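Local coordinates for protein serpin-12 (Manduca sexta, PDB 6CJ7) that probably inhibits serine proteases by the serpin mechanism and controls the prophenoloxidase activation system in larval hemolymph, at residues R208-G213 against V223-E228; K266-E271 against P349-R354; D256-L261 against I362-R367. All coordinates share one frame; numbering follows the deposited sequence.

Contact 1: R208-G213 against V223-E228; sequences RYFKAG and VVLPFE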
loop_
_atom_site.group_PDB
_atom_site.type_symbol
_atom_site.label_atom_id
_atom_site.label_comp_id
_atom_site.label_asym_id
_atom_site.label_seq_id
_atom_site.Cartn_x
_atom_site.Cartn_y
_atom_site.Cartn_z
ATOM N N ARG A 208 18.896 9.849 -18.483
ATOM C CA ARG A 208 19.962 9.505 -17.555
ATOM C C ARG A 208 20.159 8.001 -17.591
ATOM O O ARG A 208 19.360 7.252 -18.166
ATOM C CB ARG A 208 19.649 9.917 -16.109
ATOM C CG ARG A 208 18.990 11.266 -15.926
ATOM C CD ARG A 208 19.332 11.826 -14.575
ATOM N NE ARG A 208 18.495 11.280 -13.516
ATOM N NH1 ARG A 208 16.629 11.216 -12.188
ATOM N NH2 ARG A 208 16.813 12.811 -13.845
ATOM N N TYR A 209 21.217 7.555 -16.927
ATOM C CA TYR A 209 21.388 6.134 -16.680
ATOM C C TYR A 209 20.483 5.722 -15.524
ATOM O O TYR A 209 20.508 6.341 -14.454
ATOM C CB TYR A 209 22.853 5.814 -16.397
ATOM C CG TYR A 209 23.667 5.705 -17.664
ATOM C CD1 TYR A 209 24.300 6.816 -18.205
ATOM C CD2 TYR A 209 23.774 4.495 -18.339
ATOM C CE1 TYR A 209 25.033 6.719 -19.370
ATOM C CE2 TYR A 209 24.504 4.388 -19.500
ATOM C CZ TYR A 209 25.127 5.502 -20.015
ATOM O OH TYR A 209 25.858 5.394 -21.174
ATOM N N PHE A 210 19.634 4.729 -15.767
ATOM C CA PHE A 210 18.827 4.081 -14.744
ATOM C C PHE A 210 19.008 2.581 -14.866
ATOM O O PHE A 210 19.212 2.055 -15.963
ATOM C CB PHE A 210 17.322 4.352 -14.896
ATOM C CG PHE A 210 16.913 5.781 -14.760
ATOM C CD1 PHE A 210 16.825 6.385 -13.519
ATOM C CD2 PHE A 210 16.524 6.503 -15.874
ATOM C CE1 PHE A 210 16.412 7.704 -13.408
ATOM C CE2 PHE A 210 16.114 7.810 -15.759
ATOM C CZ PHE A 210 16.058 8.408 -14.536
ATOM N N LYS A 211 18.898 1.885 -13.741
ATOM C CA LYS A 211 18.674 0.452 -13.812
ATOM C C LYS A 211 17.394 0.205 -14.610
ATOM O O LYS A 211 16.324 0.720 -14.269
ATOM C CB LYS A 211 18.585 -0.140 -12.404
ATOM C CG LYS A 211 19.825 0.187 -11.527
ATOM C CD LYS A 211 19.778 -0.548 -10.191
ATOM C CE LYS A 211 18.802 0.088 -9.203
ATOM N NZ LYS A 211 18.894 1.566 -8.992
ATOM N N ALA A 212 17.512 -0.552 -15.696
ATOM C CA ALA A 212 16.402 -0.682 -16.628
ATOM C C ALA A 212 16.633 -1.892 -17.512
ATOM O O ALA A 212 17.752 -2.394 -17.634
ATOM C CB ALA A 212 16.231 0.578 -17.488
ATOM N N GLY A 213 15.554 -2.353 -18.130
ATOM C CA GLY A 213 15.659 -3.472 -19.042
ATOM C C GLY A 213 14.293 -3.847 -19.568
ATOM O O GLY A 213 13.322 -3.105 -19.419
ATOM N N VAL A 223 11.870 0.346 -15.649
ATOM C CA VAL A 223 12.872 1.313 -15.197
ATOM C C VAL A 223 12.754 1.465 -13.681
ATOM O O VAL A 223 11.652 1.410 -13.125
ATOM C CB VAL A 223 12.740 2.674 -15.930
ATOM C CG1 VAL A 223 11.507 3.446 -15.499
ATOM C CG2 VAL A 223 14.006 3.512 -15.733
ATOM N N VAL A 224 13.899 1.610 -13.013
ATOM C CA VAL A 224 13.981 1.777 -11.563
ATOM C C VAL A 224 14.431 3.205 -11.286
ATOM O O VAL A 224 15.553 3.590 -11.653
ATOM C CB VAL A 224 14.961 0.778 -10.932
ATOM C CG1 VAL A 224 15.060 1.009 -9.430
ATOM C CG2 VAL A 224 14.557 -0.663 -11.249
ATOM N N LEU A 225 13.568 3.989 -10.642
ATOM C CA LEU A 225 13.858 5.399 -10.388
ATOM C C LEU A 225 14.159 5.606 -8.907
ATOM O O LEU A 225 13.248 5.465 -8.077
ATOM C CB LEU A 225 12.674 6.261 -10.822
ATOM C CG LEU A 225 12.150 5.950 -12.226
ATOM C CD1 LEU A 225 10.849 6.690 -12.520
ATOM C CD2 LEU A 225 13.231 6.284 -13.254
ATOM N N PRO A 226 15.391 5.924 -8.513
ATOM C CA PRO A 226 15.709 5.995 -7.079
ATOM C C PRO A 226 15.284 7.307 -6.433
ATOM O O PRO A 226 15.343 8.386 -7.034
ATOM C CB PRO A 226 17.238 5.846 -7.043
ATOM C CG PRO A 226 17.652 5.493 -8.442
ATOM C CD PRO A 226 16.597 6.034 -9.350
ATOM N N PHE A 227 14.849 7.198 -5.180
ATOM C CA PHE A 227 14.600 8.370 -4.358
ATOM C C PHE A 227 15.859 8.688 -3.545
ATOM O O PHE A 227 16.868 7.987 -3.630
ATOM C CB PHE A 227 13.367 8.145 -3.480
ATOM C CG PHE A 227 12.068 8.157 -4.248
ATOM C CD1 PHE A 227 11.456 6.965 -4.635
ATOM C CD2 PHE A 227 11.439 9.365 -4.573
ATOM C CE1 PHE A 227 10.233 6.985 -5.331
ATOM C CE2 PHE A 227 10.228 9.388 -5.277
ATOM C CZ PHE A 227 9.630 8.197 -5.650
ATOM N N GLU A 228 15.792 9.764 -2.756
ATOM C CA GLU A 228 16.966 10.302 -2.067
ATOM C C GLU A 228 17.635 9.244 -1.193
ATOM O O GLU A 228 16.965 8.490 -0.483
ATOM C CB GLU A 228 16.557 11.509 -1.206
ATOM C CG GLU A 228 17.673 12.517 -0.999
ATOM C CD GLU A 228 17.344 13.639 -0.016
ATOM O OE1 GLU A 228 16.380 13.519 0.764
ATOM O OE2 GLU A 228 18.072 14.655 -0.022
HETATM O O HOH W 1 18.196 3.133 -11.335
#

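Contact 2: K266-E271 against P349-R354; sequences KDVALE and PSLYFR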
loop_
_atom_site.group_PDB
_atom_site.type_symbol
_atom_site.label_atom_id
_atom_site.label_comp_id
_atom_site.label_asym_id
_atom_site.label_seq_id
_atom_site.Cartn_x
_atom_site.Cartn_y
_atom_site.Cartn_z
ATOM N N LYS A 266 21.263 1.536 -17.722
ATOM C CA LYS A 266 21.119 1.777 -19.149
ATOM C C LYS A 266 20.852 3.257 -19.380
ATOM O O LYS A 266 20.242 3.934 -18.551
ATOM C CB LYS A 266 19.960 0.952 -19.758
ATOM C CG LYS A 266 20.190 -0.559 -19.804
ATOM C CD LYS A 266 21.430 -0.878 -20.644
ATOM C CE LYS A 266 22.142 -2.127 -20.126
ATOM N NZ LYS A 266 23.543 -1.850 -19.703
ATOM N N ASP A 267 21.284 3.744 -20.534
ATOM C CA ASP A 267 20.982 5.103 -20.974
ATOM C C ASP A 267 19.523 5.154 -21.437
ATOM O O ASP A 267 19.181 4.603 -22.488
ATOM C CB ASP A 267 21.975 5.470 -22.077
ATOM C CG ASP A 267 21.710 6.829 -22.726
ATOM O OD1 ASP A 267 20.880 7.624 -22.249
ATOM O OD2 ASP A 267 22.388 7.111 -23.739
ATOM N N VAL A 268 18.650 5.757 -20.624
ATOM C CA VAL A 268 17.205 5.745 -20.851
ATOM C C VAL A 268 16.717 7.163 -21.118
ATOM O O VAL A 268 17.008 8.078 -20.340
ATOM C CB VAL A 268 16.447 5.149 -19.649
ATOM C CG1 VAL A 268 14.933 5.272 -19.853
ATOM C CG2 VAL A 268 16.848 3.698 -19.431
ATOM N N ALA A 269 15.937 7.332 -22.191
ATOM C CA ALA A 269 15.141 8.536 -22.414
ATOM C C ALA A 269 13.746 8.286 -21.853
ATOM O O ALA A 269 12.977 7.499 -22.415
ATOM C CB ALA A 269 15.073 8.879 -23.900
ATOM N N LEU A 270 13.419 8.965 -20.756
ATOM C CA LEU A 270 12.225 8.679 -19.969
ATOM C C LEU A 270 11.197 9.798 -20.107
ATOM O O LEU A 270 11.539 10.979 -19.991
ATOM C CB LEU A 270 12.624 8.496 -18.502
ATOM C CG LEU A 270 11.502 8.372 -17.466
ATOM C CD1 LEU A 270 10.776 7.052 -17.630
ATOM C CD2 LEU A 270 12.088 8.485 -16.059
ATOM N N GLU A 271 9.937 9.428 -20.357
ATOM C CA GLU A 271 8.799 10.334 -20.262
ATOM C C GLU A 271 7.807 9.694 -19.309
ATOM O O GLU A 271 7.258 8.630 -19.614
ATOM C CB GLU A 271 8.155 10.586 -21.622
ATOM C CG GLU A 271 9.139 11.233 -22.595
ATOM C CD GLU A 271 8.544 11.540 -23.961
ATOM O OE1 GLU A 271 7.315 11.455 -24.137
ATOM O OE2 GLU A 271 9.324 11.864 -24.877
ATOM N N PRO A 349 19.369 6.794 -27.237
ATOM C CA PRO A 349 19.399 6.087 -25.952
ATOM C C PRO A 349 19.270 4.587 -26.148
ATOM O O PRO A 349 18.732 4.114 -27.151
ATOM C CB PRO A 349 18.185 6.662 -25.208
ATOM C CG PRO A 349 17.254 7.085 -26.282
ATOM C CD PRO A 349 18.144 7.601 -27.392
ATOM N N SER A 350 19.789 3.838 -25.174
ATOM C CA SER A 350 19.641 2.389 -25.201
ATOM C C SER A 350 18.180 1.982 -25.096
ATOM O O SER A 350 17.767 0.971 -25.675
ATOM C CB SER A 350 20.446 1.754 -24.065
ATOM O OG SER A 350 21.700 2.399 -23.905
ATOM N N LEU A 351 17.382 2.761 -24.374
ATOM C CA LEU A 351 15.990 2.429 -24.127
ATOM C C LEU A 351 15.174 3.707 -24.136
ATOM O O LEU A 351 15.544 4.686 -23.480
ATOM C CB LEU A 351 15.830 1.707 -22.781
ATOM C CG LEU A 351 14.422 1.385 -22.285
ATOM C CD1 LEU A 351 13.710 0.471 -23.261
ATOM C CD2 LEU A 351 14.460 0.768 -20.893
ATOM N N TYR A 352 14.080 3.700 -24.888
ATOM C CA TYR A 352 13.032 4.701 -24.757
ATOM C C TYR A 352 11.968 4.159 -23.822
ATOM O O TYR A 352 11.454 3.058 -24.039
ATOM C CB TYR A 352 12.397 5.026 -26.109
ATOM C CG TYR A 352 13.250 5.851 -27.040
ATOM C CD1 TYR A 352 13.286 7.236 -26.932
ATOM C CD2 TYR A 352 13.998 5.249 -28.041
ATOM C CE1 TYR A 352 14.056 7.998 -27.790
ATOM C CE2 TYR A 352 14.771 6.005 -28.904
ATOM C CZ TYR A 352 14.795 7.377 -28.771
ATOM O OH TYR A 352 15.562 8.131 -29.625
ATOM N N PHE A 353 11.638 4.926 -22.787
ATOM C CA PHE A 353 10.609 4.537 -21.827
ATOM C C PHE A 353 9.582 5.662 -21.777
ATOM O O PHE A 353 9.752 6.647 -21.054
ATOM C CB PHE A 353 11.198 4.255 -20.446
ATOM C CG PHE A 353 10.271 3.493 -19.533
ATOM C CD1 PHE A 353 9.206 4.132 -18.912
ATOM C CD2 PHE A 353 10.479 2.142 -19.269
ATOM C CE1 PHE A 353 8.342 3.442 -18.060
ATOM C CE2 PHE A 353 9.610 1.440 -18.414
ATOM C CZ PHE A 353 8.546 2.095 -17.812
ATOM N N ARG A 354 8.508 5.510 -22.543
ATOM C CA ARG A 354 7.482 6.532 -22.636
ATOM C C ARG A 354 6.192 5.935 -22.090
ATOM O O ARG A 354 5.568 5.089 -22.741
ATOM C CB ARG A 354 7.333 7.015 -24.075
ATOM C CG ARG A 354 6.013 7.683 -24.398
ATOM C CD ARG A 354 6.100 8.361 -25.720
ATOM N NE ARG A 354 6.358 7.418 -26.808
ATOM C CZ ARG A 354 6.743 7.773 -28.025
ATOM N NH1 ARG A 354 6.911 9.058 -28.311
ATOM N NH2 ARG A 354 6.968 6.848 -28.956
HETATM O O HOH W 2 23.219 2.119 -21.996
HETATM O O HOH W 3 6.804 11.493 -27.121
#

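Contact 3: D256-L261 against I362-R367; sequences DVASFL and ILWDNR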
loop_
_atom_site.group_PDB
_atom_site.type_symbol
_atom_site.label_atom_id
_atom_site.label_comp_id
_atom_site.label_asym_id
_atom_site.label_seq_id
_atom_site.Cartn_x
_atom_site.Cartn_y
_atom_site.Cartn_z
ATOM N N ASP A 256 10.296 -11.402 -9.194
ATOM C CA ASP A 256 10.691 -10.708 -10.418
ATOM C C ASP A 256 11.030 -9.253 -10.129
ATOM O O ASP A 256 12.066 -8.739 -10.572
ATOM C CB ASP A 256 9.573 -10.775 -11.461
ATOM C CG ASP A 256 9.366 -12.164 -12.024
ATOM O OD1 ASP A 256 10.367 -12.876 -12.250
ATOM O OD2 ASP A 256 8.193 -12.533 -12.254
ATOM N N VAL A 257 10.154 -8.569 -9.391
ATOM C CA VAL A 257 10.367 -7.156 -9.093
ATOM C C VAL A 257 11.668 -6.962 -8.320
ATOM O O VAL A 257 12.465 -6.071 -8.639
ATOM C CB VAL A 257 9.154 -6.580 -8.335
ATOM C CG1 VAL A 257 9.414 -5.133 -7.935
ATOM C CG2 VAL A 257 7.911 -6.651 -9.214
ATOM N N ALA A 258 11.914 -7.801 -7.309
ATOM C CA ALA A 258 13.153 -7.675 -6.544
ATOM C C ALA A 258 14.379 -7.790 -7.444
ATOM O O ALA A 258 15.362 -7.067 -7.255
ATOM C CB ALA A 258 13.201 -8.727 -5.434
ATOM N N SER A 259 14.330 -8.678 -8.446
ATOM C CA SER A 259 15.447 -8.832 -9.374
ATOM C C SER A 259 15.691 -7.583 -10.213
ATOM O O SER A 259 16.811 -7.394 -10.704
ATOM C CB SER A 259 15.210 -10.021 -10.308
ATOM O OG SER A 259 14.389 -9.653 -11.410
ATOM N N PHE A 260 14.674 -6.734 -10.400
ATOM C CA PHE A 260 14.857 -5.530 -11.204
ATOM C C PHE A 260 15.873 -4.584 -10.575
ATOM O O PHE A 260 16.498 -3.788 -11.284
ATOM C CB PHE A 260 13.515 -4.818 -11.399
ATOM C CG PHE A 260 12.509 -5.611 -12.193
ATOM C CD1 PHE A 260 12.910 -6.612 -13.065
ATOM C CD2 PHE A 260 11.158 -5.348 -12.065
ATOM C CE1 PHE A 260 11.970 -7.338 -13.794
ATOM C CE2 PHE A 260 10.211 -6.072 -12.780
ATOM C CZ PHE A 260 10.620 -7.060 -13.649
ATOM N N LEU A 261 16.055 -4.653 -9.253
ATOM C CA LEU A 261 17.065 -3.834 -8.592
ATOM C C LEU A 261 18.484 -4.269 -8.939
ATOM O O LEU A 261 19.435 -3.542 -8.623
ATOM C CB LEU A 261 16.858 -3.867 -7.073
ATOM C CG LEU A 261 15.653 -3.138 -6.461
ATOM C CD1 LEU A 261 15.426 -1.785 -7.112
ATOM C CD2 LEU A 261 14.374 -3.975 -6.529
ATOM N N ILE A 362 5.385 0.659 -8.724
ATOM C CA ILE A 362 5.582 -0.018 -7.449
ATOM C C ILE A 362 6.562 0.816 -6.650
ATOM O O ILE A 362 7.655 1.120 -7.135
ATOM C CB ILE A 362 6.110 -1.448 -7.637
ATOM C CG1 ILE A 362 5.084 -2.284 -8.406
ATOM C CG2 ILE A 362 6.415 -2.100 -6.276
ATOM C CD1 ILE A 362 5.550 -3.677 -8.744
ATOM N N LEU A 363 6.160 1.230 -5.452
ATOM C CA LEU A 363 7.080 1.892 -4.541
ATOM C C LEU A 363 7.768 0.822 -3.711
ATOM O O LEU A 363 7.103 0.058 -3.003
ATOM C CB LEU A 363 6.355 2.901 -3.654
ATOM C CG LEU A 363 7.325 3.623 -2.707
ATOM C CD1 LEU A 363 8.185 4.632 -3.486
ATOM C CD2 LEU A 363 6.562 4.291 -1.561
ATOM N N TRP A 364 9.095 0.756 -3.816
ATOM C CA TRP A 364 9.882 -0.328 -3.251
ATOM C C TRP A 364 10.729 0.214 -2.109
ATOM O O TRP A 364 11.381 1.256 -2.257
ATOM C CB TRP A 364 10.768 -0.942 -4.343
ATOM C CG TRP A 364 11.430 -2.238 -3.987
ATOM C CD1 TRP A 364 12.736 -2.431 -3.595
ATOM C CD2 TRP A 364 10.833 -3.533 -4.035
ATOM N NE1 TRP A 364 12.970 -3.768 -3.382
ATOM C CE2 TRP A 364 11.815 -4.466 -3.644
ATOM C CE3 TRP A 364 9.549 -3.996 -4.362
ATOM C CZ2 TRP A 364 11.556 -5.839 -3.576
ATOM C CZ3 TRP A 364 9.301 -5.361 -4.293
ATOM C CH2 TRP A 364 10.289 -6.257 -3.908
ATOM N N ASP A 365 10.696 -0.477 -0.970
ATOM C CA ASP A 365 11.623 -0.212 0.129
ATOM C C ASP A 365 12.921 -0.957 -0.169
ATOM O O ASP A 365 12.949 -2.193 -0.188
ATOM C CB ASP A 365 10.992 -0.632 1.458
ATOM C CG ASP A 365 11.815 -0.188 2.665
ATOM O OD1 ASP A 365 13.054 -0.426 2.692
ATOM O OD2 ASP A 365 11.233 0.417 3.595
ATOM N N ASN A 366 13.988 -0.206 -0.487
ATOM C CA ASN A 366 15.237 -0.811 -0.942
ATOM C C ASN A 366 16.004 -1.507 0.171
ATOM O O ASN A 366 16.926 -2.287 -0.115
ATOM C CB ASN A 366 16.136 0.253 -1.561
ATOM C CG ASN A 366 15.586 0.783 -2.855
ATOM O OD1 ASN A 366 14.843 0.086 -3.542
ATOM N ND2 ASN A 366 15.944 2.014 -3.203
ATOM N N ARG A 367 15.705 -1.190 1.424
ATOM C CA ARG A 367 16.424 -1.823 2.522
ATOM C C ARG A 367 15.717 -3.091 2.982
ATOM O O ARG A 367 16.368 -4.088 3.311
ATOM C CB ARG A 367 16.576 -0.854 3.700
ATOM C CG ARG A 367 17.232 -1.505 4.953
ATOM C CD ARG A 367 18.686 -1.282 4.957
ATOM N NE ARG A 367 19.419 -1.913 6.078
ATOM C CZ ARG A 367 20.159 -1.244 6.952
ATOM N NH1 ARG A 367 20.253 0.081 6.870
ATOM N NH2 ARG A 367 20.802 -1.899 7.904
#

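Contact 1: R208-G213 against V223-E228
F210 and L225 are brought together by two similar first torsions: in each residue CG stands anti to the carbonyl carbon, at chi1 -63° in F210 and -49° in L225. The phenylalanine ring is thus swung toward the other strand; with CD1 carrying on the extended chain (chi2 171°), the leucine's other methyl, CD2, is turned over one face of it. That methyl carbon lies 3.6 Å from the ring centroid, close to the ring normal, which makes a CH-pi contact. P226 closes in from another direction, with CD at the ring edge, near its plane, and V223 supplies CG2, which comes to 3.5 Å from F210 CB. The same CG2 also meets A212 CB, where A212 and V223 form a non-hydrogen-bonded antiparallel pair. With only a methyl at F210, as in alanine, L225 CD2 is likely to lose the ring face it rests on, and a gap would probably open beside V223 CG2 and P226 CD.

Polar groups lie beside this apolar cluster. V224 N donates to K211 O at 2.9 Å. Bent at both chi3 and chi4, the lysine curls back, so that CE packs 3.9 Å from V224 CG1 and NZ reaches a water that joins the two segments. Three bonds grip the water: it accepts from K211 N and K211 NZ and donates to V224 O, the last at 2.7 Å.

K211 marks the step from strand 208-210, in what serpins call sheet C, to the sheet B hairpin of strands 198-215 and 220-226, with F210 packed across the junction. The chemistry therefore implies a division of labour: the F210 ring fills the space against V223, L225 and P226, while one direct bond and one bridging water give partners to K211 N and O and V224 N and O.

Contact 2: K266-E271 against P349-R354
V268, L270 and F353 lie side by side on one face of a parallel strand pair, all pointing the same way. V268 CG1 rests 3.9 Å from F353 CB. L270, with CG anti to the backbone N (chi1 172°), sends CD1 to within 3.6 Å of F353 CD1, approaching the ring obliquely. L351 joins the same row, its CB against V268 CG2.

On the other face A269 CB, P349 CG and the Y352 ring meet as a three-way cluster, with P349 CG 3.7 Å from A269 CB and above one face of the ring, toward its rim. E271 and R354 run alongside each other, yet their charged groups do not pair directly. The carboxylate and guanidinium planes are turned 85° apart and E271 OE1 stays 4.8 Å from R354 NH1. A water spans the two, donating to OE1 and accepting from NH1 at the edge of the guanidinium; OE1 also has a long, weak ion pair with R189. D267 is anchored by a salt bridge to R207.

The backbones are stitched in regular parallel fashion. F353 N meets A269 O almost straight at 2.9 Å (178° at the hydrogen), followed by E271 N to F353 O at the same length. Before them A269 N donates to L351 O at 3.0 Å, and L351 N reaches D267 O at 3.2 Å, a carbonyl that also receives a weak bond from S350 N.

This pairing corresponds to sheet C of the serpin fold, strand 351-354 following the disordered region where serpins carry the reactive-centre loop. It lies along one side of strand 265-282, whose other side is bonded to strand 198-215. F353 packs on V223, V236 and L238 of strands 220-226 and 232-239, and K221 NZ reaches the carbonyl of Y352.

Contact 3: D256-L261 against I362-R367
W364 meets V257, A258 and L261 of the helical segment with its broad indole. With CG anti to the backbone N (chi1 -168°), the tryptophan extends from its strand toward the helix. L261 lays CD2 over one face of the five-membered ring, 3.8 Å from its centroid, in a CH-pi contact offset toward the rim; the same methyl carbon is 3.5 Å from W364 NE1. At the six-membered ring V257 slides past in the opposite direction, its CG1 3.7 Å from W364 CZ3, and A258 CB comes obliquely to CZ2.

The two branches of V257 divide the work: while CG1 meets the indole, CG2 reaches tip to tip toward I362 CD1, at 3.8 Å. L261 likewise has a second task, with CD1 lying 4.1 Å from N366 OD1. That amide is held from outside, by N230 and S233. No hydrogen bond crosses the contact, so its hold is apolar.

I235 of the neighbouring strand 232-239 extends the surface under V257 and W364. A short helix laid across this antiparallel sheet, at 70° to strand 362-365, corresponds to the packing of helix H on sheet B in the serpin fold.

How the contacts relate
Contacts 1 and 2 are directly joined, their centres 10 Å apart: F210 O lies 2.8 Å from K266 N and R208 O 3.0 Å from V268 N, both probable hydrogen bonds. Contact 3 stands 11 Å between centres from contact 1 and meets it by packing, with V224 CG1 3.6 Å from L261 CD1. Contacts 2 and 3 do not touch; their nearest atoms are about 9 Å apart, and contact 1 bridges them. In serpin terms the series runs from sheet C, at contact 2, to sheet B, at contact 3. The unmodelled 332-346 lies where serpins carry the reactive-centre loop, shortly before P349-R354; of the three contacts, contact 2 follows it most closely in sequence.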